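Local coordinates for AlyGC (Glaciecola chathamensis, PDB 5GKD), which probably cleaves alginate by beta-elimination, as a polysaccharide lyase of family 6 with a calcium ion and a carbonate-occupied pocket, at residues 689-700 with 715-726; 491-502 with 515-524. All blocks are in the same frame, centred on the assembly; numbering follows the deposited sequence.

Contact 1: residues 689-700 with 715-726; sequences EPKTWVTGNVFE and GATTTISGNTVL
Lys691 to Thr695 pairs with Thr717 to Ser721 as parallel strands, their axes 4.7 Å apart and inclined by only 4°, and the pairing resumes where Val698 and Phe699 meet Thr724 and Val725. This is the C-terminal coil of a right-handed parallel beta-helix lying in register on the coil before it, so like positions stack. On the inner side, next to Phe683 of strand 681-685, Val694 CB rests 3.8 Å from Ile720 CG1, the two side chains running alongside one another. On the other face the Trp693 indole slants across Thr719, its CD1 3.4 Å from Thr719 CB.

At the bend between the strand pairs, Asn723 lies alongside Asn697, pointing the same way, their amide planes 37° apart, as one step of an asparagine ladder that Asn697 continues to Asn673. With CG anti to its own carbonyl carbon (chi1 -61°), the Asn723 amide turns back over the bend. Its OD1 takes Asn697 N at 2.7 Å, in the carbonyl plane, and Asn697 ND2 at 3.1 Å, tilted from that plane. Two donors also grip Val694 O, arriving from opposite faces of its carbonyl plane: Ser721 N and Asn723 ND2. Replacing Asn723 by a leucine would probably strip Asn697 N of its acceptor and Val694 O of one donor, weakening the hold between the coils at this bend. The Phe699 ring, which also meets Phe675, presents its edge to the same amide, with CE2 3.8 Å from Asn723 CG.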
loop_
_atom_site.group_PDB
_atom_site.type_symbol
_atom_site.label_atom_id
_atom_site.label_comp_id
_atom_site.label_asym_id
_atom_site.label_seq_id
_atom_site.Cartn_x
_atom_site.Cartn_y
_atom_site.Cartn_z
ATOM N N GLU A 689 24.053 1.466 18.155
ATOM C CA GLU A 689 24.997 2.536 18.455
ATOM C C GLU A 689 25.054 3.589 17.325
ATOM O O GLU A 689 26.097 3.793 16.728
ATOM C CB GLU A 689 26.383 1.972 18.743
ATOM C CG GLU A 689 26.395 0.956 19.904
ATOM C CD GLU A 689 27.752 0.301 20.144
ATOM O OE1 GLU A 689 28.229 -0.465 19.282
ATOM O OE2 GLU A 689 28.343 0.528 21.208
ATOM N N PRO A 690 23.932 4.240 17.027
ATOM C CA PRO A 690 23.945 5.248 15.963
ATOM C C PRO A 690 24.844 6.415 16.316
ATOM O O PRO A 690 25.098 6.708 17.483
ATOM C CB PRO A 690 22.485 5.690 15.870
ATOM C CG PRO A 690 21.949 5.454 17.222
ATOM C CD PRO A 690 22.652 4.221 17.740
ATOM N N LYS A 691 25.306 7.105 15.273
ATOM C CA LYS A 691 26.242 8.214 15.378
ATOM C C LYS A 691 25.545 9.496 14.937
ATOM O O LYS A 691 25.066 9.585 13.802
ATOM C CB LYS A 691 27.482 7.945 14.526
ATOM C CG LYS A 691 28.160 6.615 14.826
ATOM C CD LYS A 691 29.269 6.295 13.825
ATOM C CE LYS A 691 30.256 5.286 14.408
ATOM N NZ LYS A 691 29.611 4.027 14.895
ATOM N N THR A 692 25.510 10.487 15.830
ATOM C CA THR A 692 24.827 11.754 15.601
ATOM C C THR A 692 25.767 12.920 15.894
ATOM O O THR A 692 26.409 12.947 16.948
ATOM C CB THR A 692 23.584 11.861 16.491
ATOM O OG1 THR A 692 22.692 10.789 16.192
ATOM C CG2 THR A 692 22.874 13.179 16.273
ATOM N N TRP A 693 25.829 13.885 14.968
ATOM C CA TRP A 693 26.628 15.104 15.117
ATOM C C TRP A 693 25.786 16.302 14.697
ATOM O O TRP A 693 25.434 16.428 13.525
ATOM C CB TRP A 693 27.903 15.065 14.279
ATOM C CG TRP A 693 28.933 14.217 14.853
ATOM C CD1 TRP A 693 29.748 14.508 15.914
ATOM C CD2 TRP A 693 29.282 12.905 14.420
ATOM N NE1 TRP A 693 30.583 13.448 16.167
ATOM C CE2 TRP A 693 30.318 12.451 15.262
ATOM C CE3 TRP A 693 28.823 12.067 13.397
ATOM C CZ2 TRP A 693 30.901 11.194 15.113
ATOM C CZ3 TRP A 693 29.405 10.824 13.247
ATOM C CH2 TRP A 693 30.429 10.399 14.102
ATOM N N VAL A 694 25.487 17.183 15.646
ATOM C CA VAL A 694 24.703 18.388 15.391
ATOM C C VAL A 694 25.535 19.554 15.903
ATOM O O VAL A 694 25.501 19.871 17.096
ATOM C CB VAL A 694 23.330 18.349 16.072
ATOM C CG1 VAL A 694 22.577 19.636 15.794
ATOM C CG2 VAL A 694 22.543 17.140 15.594
ATOM N N THR A 695 26.288 20.191 15.008
ATOM C CA THR A 695 27.242 21.220 15.391
ATOM C C THR A 695 27.167 22.391 14.428
ATOM O O THR A 695 26.836 22.232 13.252
ATOM C CB THR A 695 28.686 20.681 15.421
ATOM O OG1 THR A 695 29.073 20.280 14.104
ATOM C CG2 THR A 695 28.799 19.490 16.375
ATOM N N GLY A 696 27.491 23.575 14.943
ATOM C CA GLY A 696 27.599 24.751 14.103
ATOM C C GLY A 696 26.290 25.342 13.637
ATOM O O GLY A 696 26.293 26.174 12.727
ATOM N N ASN A 697 25.170 24.965 14.245
ATOM C CA ASN A 697 23.876 25.454 13.791
ATOM C C ASN A 697 23.429 26.669 14.603
ATOM O O ASN A 697 23.885 26.907 15.721
ATOM C CB ASN A 697 22.813 24.349 13.878
ATOM C CG ASN A 697 23.225 23.074 13.135
ATOM O OD1 ASN A 697 23.008 22.954 11.928
ATOM N ND2 ASN A 697 23.846 22.123 13.859
ATOM N N VAL A 698 22.516 27.441 14.023
ATOM C CA VAL A 698 21.830 28.514 14.730
ATOM C C VAL A 698 20.381 28.101 14.937
ATOM O O VAL A 698 19.664 27.820 13.968
ATOM C CB VAL A 698 21.912 29.846 13.968
ATOM C CG1 VAL A 698 21.074 30.884 14.664
ATOM C CG2 VAL A 698 23.358 30.302 13.836
ATOM N N PHE A 699 19.938 28.095 16.189
ATOM C CA PHE A 699 18.539 27.843 16.523
ATOM C C PHE A 699 17.939 29.125 17.097
ATOM O O PHE A 699 17.888 29.317 18.311
ATOM C CB PHE A 699 18.409 26.662 17.518
ATOM C CG PHE A 699 18.960 25.365 17.000
ATOM C CD1 PHE A 699 18.259 24.626 16.062
ATOM C CD2 PHE A 699 20.185 24.890 17.439
ATOM C CE1 PHE A 699 18.777 23.441 15.574
ATOM C CE2 PHE A 699 20.693 23.691 16.959
ATOM C CZ PHE A 699 19.989 22.979 16.021
ATOM N N GLU A 700 17.466 29.999 16.215
ATOM C CA GLU A 700 16.896 31.279 16.619
ATOM C C GLU A 700 15.375 31.197 16.596
ATOM O O GLU A 700 14.772 30.999 15.535
ATOM C CB GLU A 700 17.367 32.422 15.722
ATOM C CG GLU A 700 16.687 33.733 16.089
ATOM C CD GLU A 700 17.409 34.952 15.564
ATOM O OE1 GLU A 700 18.547 34.806 15.079
ATOM O OE2 GLU A 700 16.836 36.059 15.639
ATOM N N GLY A 715 24.279 2.020 23.145
ATOM C CA GLY A 715 23.965 3.396 23.279
ATOM C C GLY A 715 24.803 4.196 22.317
ATOM O O GLY A 715 25.967 3.991 22.083
ATOM N N ALA A 716 24.122 5.144 21.762
ATOM C CA ALA A 716 24.575 6.044 20.774
ATOM C C ALA A 716 25.723 6.955 21.138
ATOM O O ALA A 716 25.962 7.247 22.288
ATOM C CB ALA A 716 23.383 6.893 20.444
ATOM N N THR A 717 26.417 7.418 20.123
ATOM C CA THR A 717 27.442 8.393 20.313
ATOM C C THR A 717 26.778 9.609 19.699
ATOM O O THR A 717 26.601 9.709 18.512
ATOM C CB THR A 717 28.804 8.012 19.760
ATOM O OG1 THR A 717 28.947 8.482 18.436
ATOM C CG2 THR A 717 28.992 6.557 19.800
ATOM N N THR A 718 26.391 10.509 20.575
ATOM C CA THR A 718 25.593 11.673 20.213
ATOM C C THR A 718 26.343 12.925 20.645
ATOM O O THR A 718 26.515 13.167 21.845
ATOM C CB THR A 718 24.220 11.601 20.871
ATOM O OG1 THR A 718 23.613 10.351 20.541
ATOM C CG2 THR A 718 23.322 12.743 20.409
ATOM N N THR A 719 26.784 13.706 19.667
ATOM C CA THR A 719 27.501 14.957 19.875
ATOM C C THR A 719 26.609 16.095 19.399
ATOM O O THR A 719 26.398 16.257 18.194
ATOM C CB THR A 719 28.824 14.957 19.109
ATOM O OG1 THR A 719 29.702 13.980 19.662
ATOM C CG2 THR A 719 29.499 16.332 19.157
ATOM N N ILE A 720 26.086 16.883 20.333
ATOM C CA ILE A 720 25.254 18.040 20.015
ATOM C C ILE A 720 25.859 19.222 20.763
ATOM O O ILE A 720 25.653 19.374 21.971
ATOM C CB ILE A 720 23.782 17.831 20.386
ATOM C CG1 ILE A 720 23.161 16.738 19.509
ATOM C CG2 ILE A 720 23.002 19.121 20.206
ATOM C CD1 ILE A 720 21.776 16.291 19.951
ATOM N N SER A 721 26.629 20.046 20.058
ATOM C CA SER A 721 27.329 21.144 20.708
ATOM C C SER A 721 27.784 22.145 19.661
ATOM O O SER A 721 27.756 21.880 18.457
ATOM C CB SER A 721 28.527 20.634 21.502
ATOM O OG SER A 721 29.465 20.072 20.606
ATOM N N GLY A 722 28.251 23.291 20.143
ATOM C CA GLY A 722 28.731 24.320 19.244
ATOM C C GLY A 722 27.625 25.009 18.492
ATOM O O GLY A 722 27.857 25.534 17.401
ATOM N N ASN A 723 26.426 25.025 19.056
ATOM C CA ASN A 723 25.266 25.641 18.435
ATOM C C ASN A 723 24.869 26.897 19.200
ATOM O O ASN A 723 24.948 26.939 20.431
ATOM C CB ASN A 723 24.083 24.671 18.396
ATOM C CG ASN A 723 24.385 23.429 17.589
ATOM O OD1 ASN A 723 24.765 23.508 16.423
ATOM N ND2 ASN A 723 24.252 22.280 18.216
ATOM N N THR A 724 24.424 27.906 18.460
ATOM C CA THR A 724 23.885 29.133 19.029
ATOM C C THR A 724 22.380 28.992 19.198
ATOM O O THR A 724 21.664 28.787 18.217
ATOM C CB THR A 724 24.214 30.322 18.125
ATOM O OG1 THR A 724 25.543 30.209 17.634
ATOM C CG2 THR A 724 24.026 31.642 18.877
ATOM N N VAL A 725 21.916 29.092 20.437
ATOM C CA VAL A 725 20.496 29.020 20.746
ATOM C C VAL A 725 19.995 30.437 21.018
ATOM O O VAL A 725 20.379 31.064 22.011
ATOM C CB VAL A 725 20.229 28.085 21.927
ATOM C CG1 VAL A 725 18.770 28.153 22.342
ATOM C CG2 VAL A 725 20.616 26.678 21.543
ATOM N N LEU A 726 19.130 30.930 20.127
ATOM C CA LEU A 726 18.632 32.311 20.101
ATOM C C LEU A 726 19.760 33.317 19.923
ATOM O O LEU A 726 20.127 33.651 18.796
ATOM C CB LEU A 726 17.834 32.631 21.364
ATOM C CG LEU A 726 16.311 32.506 21.259
ATOM C CD1 LEU A 726 15.743 33.638 20.421
ATOM C CD2 LEU A 726 15.893 31.155 20.703
HETATM O O HOH W 1 23.452 8.926 18.007
#

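Contact 2: residues 491-502 with 515-524; sequences GSAVIFPQRSTL and GVYVDATNAP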
loop_
_atom_site.group_PDB
_atom_site.type_symbol
_atom_site.label_atom_id
_atom_site.label_comp_id
_atom_site.label_asym_id
_atom_site.label_seq_id
_atom_site.Cartn_x
_atom_site.Cartn_y
_atom_site.Cartn_z
ATOM N N GLY A 491 15.496 28.689 -13.914
ATOM C CA GLY A 491 14.472 29.561 -13.456
ATOM C C GLY A 491 13.694 30.047 -14.634
ATOM O O GLY A 491 12.763 30.771 -14.444
ATOM N N SER A 492 14.065 29.664 -15.841
ATOM C CA SER A 492 13.331 30.107 -17.002
ATOM C C SER A 492 12.326 29.085 -17.496
ATOM O O SER A 492 11.581 29.393 -18.372
ATOM C CB SER A 492 14.246 30.548 -18.122
ATOM O OG SER A 492 14.941 29.463 -18.636
ATOM N N ALA A 493 12.310 27.882 -16.939
ATOM C CA ALA A 493 11.323 26.878 -17.330
ATOM C C ALA A 493 10.430 26.702 -16.145
ATOM O O ALA A 493 10.855 26.251 -15.145
ATOM C CB ALA A 493 11.953 25.574 -17.709
ATOM N N VAL A 494 9.187 27.079 -16.304
ATOM C CA VAL A 494 8.189 27.039 -15.273
ATOM C C VAL A 494 7.235 25.901 -15.503
ATOM O O VAL A 494 6.671 25.803 -16.528
ATOM C CB VAL A 494 7.432 28.376 -15.226
ATOM C CG1 VAL A 494 6.513 28.448 -14.041
ATOM C CG2 VAL A 494 8.409 29.522 -15.165
ATOM N N ILE A 495 7.076 25.038 -14.521
ATOM C CA ILE A 495 6.210 23.866 -14.631
ATOM C C ILE A 495 4.998 24.084 -13.735
ATOM O O ILE A 495 5.142 24.350 -12.536
ATOM C CB ILE A 495 6.959 22.573 -14.266
ATOM C CG1 ILE A 495 8.100 22.334 -15.259
ATOM C CG2 ILE A 495 5.995 21.387 -14.257
ATOM C CD1 ILE A 495 9.294 21.545 -14.686
ATOM N N PHE A 496 3.806 23.992 -14.319
ATOM C CA PHE A 496 2.556 24.203 -13.594
ATOM C C PHE A 496 1.803 22.888 -13.496
ATOM O O PHE A 496 1.123 22.498 -14.455
ATOM C CB PHE A 496 1.679 25.244 -14.291
ATOM C CG PHE A 496 2.195 26.643 -14.228
ATOM C CD1 PHE A 496 2.112 27.380 -13.064
ATOM C CD2 PHE A 496 2.727 27.242 -15.348
ATOM C CE1 PHE A 496 2.567 28.676 -13.020
ATOM C CE2 PHE A 496 3.183 28.547 -15.303
ATOM C CZ PHE A 496 3.103 29.256 -14.142
ATOM N N PRO A 497 1.860 22.182 -12.369
ATOM C CA PRO A 497 0.981 21.026 -12.189
ATOM C C PRO A 497 -0.482 21.439 -12.093
ATOM O O PRO A 497 -0.834 22.435 -11.452
ATOM C CB PRO A 497 1.475 20.418 -10.874
ATOM C CG PRO A 497 2.066 21.587 -10.138
ATOM C CD PRO A 497 2.705 22.423 -11.187
ATOM N N GLN A 498 -1.336 20.656 -12.730
ATOM C CA GLN A 498 -2.770 20.816 -12.598
ATOM C C GLN A 498 -3.439 19.590 -12.001
ATOM O O GLN A 498 -4.661 19.608 -11.813
ATOM C CB GLN A 498 -3.403 21.142 -13.957
ATOM C CG GLN A 498 -2.908 22.449 -14.565
ATOM C CD GLN A 498 -3.399 22.656 -15.988
ATOM O OE1 GLN A 498 -2.794 22.171 -16.937
ATOM N NE2 GLN A 498 -4.502 23.378 -16.138
ATOM N N ARG A 499 -2.683 18.529 -11.709
ATOM C CA ARG A 499 -3.200 17.314 -11.085
ATOM C C ARG A 499 -2.665 17.179 -9.660
ATOM O O ARG A 499 -1.767 17.907 -9.231
ATOM C CB ARG A 499 -2.829 16.066 -11.905
ATOM C CG ARG A 499 -3.294 16.078 -13.364
ATOM C CD ARG A 499 -4.733 15.568 -13.547
ATOM N NE ARG A 499 -5.740 16.537 -13.124
ATOM C CZ ARG A 499 -6.174 17.551 -13.880
ATOM N NH1 ARG A 499 -5.685 17.731 -15.105
ATOM N NH2 ARG A 499 -7.093 18.396 -13.412
ATOM N N SER A 500 -3.235 16.220 -8.927
ATOM C CA SER A 500 -2.824 15.968 -7.548
ATOM C C SER A 500 -1.359 15.567 -7.451
ATOM O O SER A 500 -0.716 15.795 -6.424
ATOM C CB SER A 500 -3.695 14.877 -6.939
ATOM O OG SER A 500 -4.917 15.425 -6.505
ATOM N N THR A 501 -0.824 14.966 -8.496
ATOM C CA THR A 501 0.581 14.615 -8.558
ATOM C C THR A 501 1.169 15.217 -9.817
ATOM O O THR A 501 0.521 15.228 -10.866
ATOM C CB THR A 501 0.787 13.090 -8.568
ATOM O OG1 THR A 501 0.328 12.540 -7.330
ATOM C CG2 THR A 501 2.256 12.749 -8.757
ATOM N N LEU A 502 2.381 15.750 -9.690
ATOM C CA LEU A 502 3.154 16.161 -10.850
ATOM C C LEU A 502 3.942 14.993 -11.431
ATOM O O LEU A 502 3.824 14.684 -12.617
ATOM C CB LEU A 502 4.102 17.295 -10.463
ATOM C CG LEU A 502 4.962 17.782 -11.617
ATOM C CD1 LEU A 502 4.066 18.302 -12.722
ATOM C CD2 LEU A 502 5.942 18.834 -11.144
ATOM N N GLY A 515 17.605 22.771 -12.095
ATOM C CA GLY A 515 17.288 24.116 -12.528
ATOM C C GLY A 515 15.846 24.378 -12.904
ATOM O O GLY A 515 15.572 25.333 -13.616
ATOM N N VAL A 516 14.915 23.580 -12.451
ATOM C CA VAL A 516 13.548 23.769 -12.872
ATOM C C VAL A 516 12.831 24.640 -11.849
ATOM O O VAL A 516 13.294 24.841 -10.730
ATOM C CB VAL A 516 12.812 22.426 -13.084
ATOM C CG1 VAL A 516 13.668 21.469 -13.891
ATOM C CG2 VAL A 516 12.405 21.808 -11.750
ATOM N N TYR A 517 11.679 25.158 -12.246
ATOM C CA TYR A 517 10.872 26.010 -11.391
ATOM C C TYR A 517 9.448 25.476 -11.413
ATOM O O TYR A 517 8.853 25.334 -12.485
ATOM C CB TYR A 517 10.938 27.466 -11.877
ATOM C CG TYR A 517 10.381 28.468 -10.908
ATOM C CD1 TYR A 517 9.003 28.645 -10.774
ATOM C CD2 TYR A 517 11.224 29.251 -10.122
ATOM C CE1 TYR A 517 8.474 29.561 -9.882
ATOM C CE2 TYR A 517 10.703 30.176 -9.218
ATOM C CZ TYR A 517 9.325 30.322 -9.107
ATOM O OH TYR A 517 8.793 31.231 -8.222
ATOM N N VAL A 518 8.905 25.175 -10.239
ATOM C CA VAL A 518 7.569 24.608 -10.134
ATOM C C VAL A 518 6.719 25.542 -9.302
ATOM O O VAL A 518 7.053 25.828 -8.147
ATOM C CB VAL A 518 7.561 23.195 -9.524
ATOM C CG1 VAL A 518 6.116 22.704 -9.391
ATOM C CG2 VAL A 518 8.350 22.224 -10.373
ATOM N N ASP A 519 5.621 26.004 -9.888
ATOM C CA ASP A 519 4.595 26.771 -9.202
ATOM C C ASP A 519 3.342 25.909 -9.203
ATOM O O ASP A 519 2.733 25.696 -10.254
ATOM C CB ASP A 519 4.375 28.115 -9.904
ATOM C CG ASP A 519 3.239 28.922 -9.310
ATOM O OD1 ASP A 519 2.679 28.538 -8.267
ATOM O OD2 ASP A 519 2.894 29.967 -9.905
ATOM N N ALA A 520 2.966 25.406 -8.028
ATOM C CA ALA A 520 1.825 24.514 -7.864
ATOM C C ALA A 520 0.516 25.255 -7.607
ATOM O O ALA A 520 -0.435 24.650 -7.100
ATOM C CB ALA A 520 2.084 23.535 -6.721
ATOM N N THR A 521 0.451 26.546 -7.943
ATOM C CA THR A 521 -0.762 27.340 -7.749
ATOM C C THR A 521 -2.013 26.671 -8.328
ATOM O O THR A 521 -3.096 26.751 -7.741
ATOM C CB THR A 521 -0.556 28.724 -8.372
ATOM O OG1 THR A 521 0.381 29.463 -7.577
ATOM C CG2 THR A 521 -1.884 29.492 -8.499
ATOM N N ASN A 522 -1.884 25.988 -9.461
ATOM C CA ASN A 522 -3.041 25.478 -10.175
ATOM C C ASN A 522 -3.341 24.015 -9.902
ATOM O O ASN A 522 -4.166 23.429 -10.609
ATOM C CB ASN A 522 -2.837 25.696 -11.660
ATOM C CG ASN A 522 -2.555 27.134 -11.964
ATOM O OD1 ASN A 522 -1.404 27.549 -12.066
ATOM N ND2 ASN A 522 -3.608 27.918 -12.050
ATOM N N ALA A 523 -2.695 23.407 -8.915
ATOM C CA ALA A 523 -3.044 22.044 -8.526
ATOM C C ALA A 523 -4.501 21.982 -8.059
ATOM O O ALA A 523 -5.061 22.986 -7.640
ATOM C CB ALA A 523 -2.115 21.568 -7.414
ATOM N N PRO A 524 -5.134 20.811 -8.100
ATOM C CA PRO A 524 -6.534 20.734 -7.688
ATOM C C PRO A 524 -6.712 21.166 -6.241
ATOM O O PRO A 524 -5.832 20.975 -5.395
ATOM C CB PRO A 524 -6.881 19.249 -7.874
ATOM C CG PRO A 524 -5.821 18.715 -8.780
ATOM C CD PRO A 524 -4.600 19.474 -8.400
HETATM O O HOH W 2 0.235 24.983 -10.931
HETATM O O HOH W 3 -6.414 21.781 -11.261
#
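The edge of the Phe496 ring meets Asp519: CE1 lies 3.4 Å from Asp519 OD2, which sits in the ring plane, while the carboxylate itself is turned 55° from the ring. Beside them, Pro497 CG packs 3.9 Å from Ala520 CB, and Pro497 CD touches Val518 CG1. Farther along, Pro524 wedges against the 498-500 bend, its CD 3.3 Å from Arg499 C.

Behind these side chains run two parallel strands, 493-497 and 517-519, neighbouring coils of the parallel beta-helix, inclined by 33°. Ile495 N donates to Tyr517 O at 2.7 Å, and Ile495 O accepts from Asp519 N. Val494 lies alongside Tyr517 on one face; on the other, Ile495 and Leu502 both meet Val518, which also reaches Leu531 of the inner packing.

The strands diverge after Asp519, where a type I turn from Ala520 to Ala523 carries the chain round. Water fills in for direct pairing there: one molecule accepts from Asn522 N at 2.8 Å and sits within bonding distance of Pro497 O and Asp519 O, while another donates to both Gln498 O and Asn522 O.

Asp519 is fixed by its other oxygen. OD1 closes an Asx turn with Thr521 N and takes the hydroxyl Thr521 OG1 on its syn lone pair at 2.6 Å; Asn554 on the next coil is a further donor. With CG anti to the backbone N (chi1 175°), the carboxylate reaches forward to these donors. Trp472 of the preceding coil stacks on Phe496. The donors named gather on OD1, while OD2 faces the weakly positive rim of the Phe496 ring, a contact that is likely to be mildly favourable electrostatically.

In the fold
Contacts 1 and 2 belong to the same beta-helix, the one built from the C-terminal part of the chain, and repeat one principle of parallel coils stacked in register. Contact 2 is made first along the chain, near the start of that helix; contact 1 closes its far end with the C-terminus. Their centres are 36 Å apart and their nearest atoms about 24 Å, so they do not touch. The calcium site (Asn180, Glu183, Glu212, Glu214) and the carbonate pocket (Glu214, Arg240, Arg264, Tyr303) are built from the N-terminal beta-helix, and neither contact contributes a residue to them. Contact 1 does reach that half, through a salt bridge from Glu689 to Arg284.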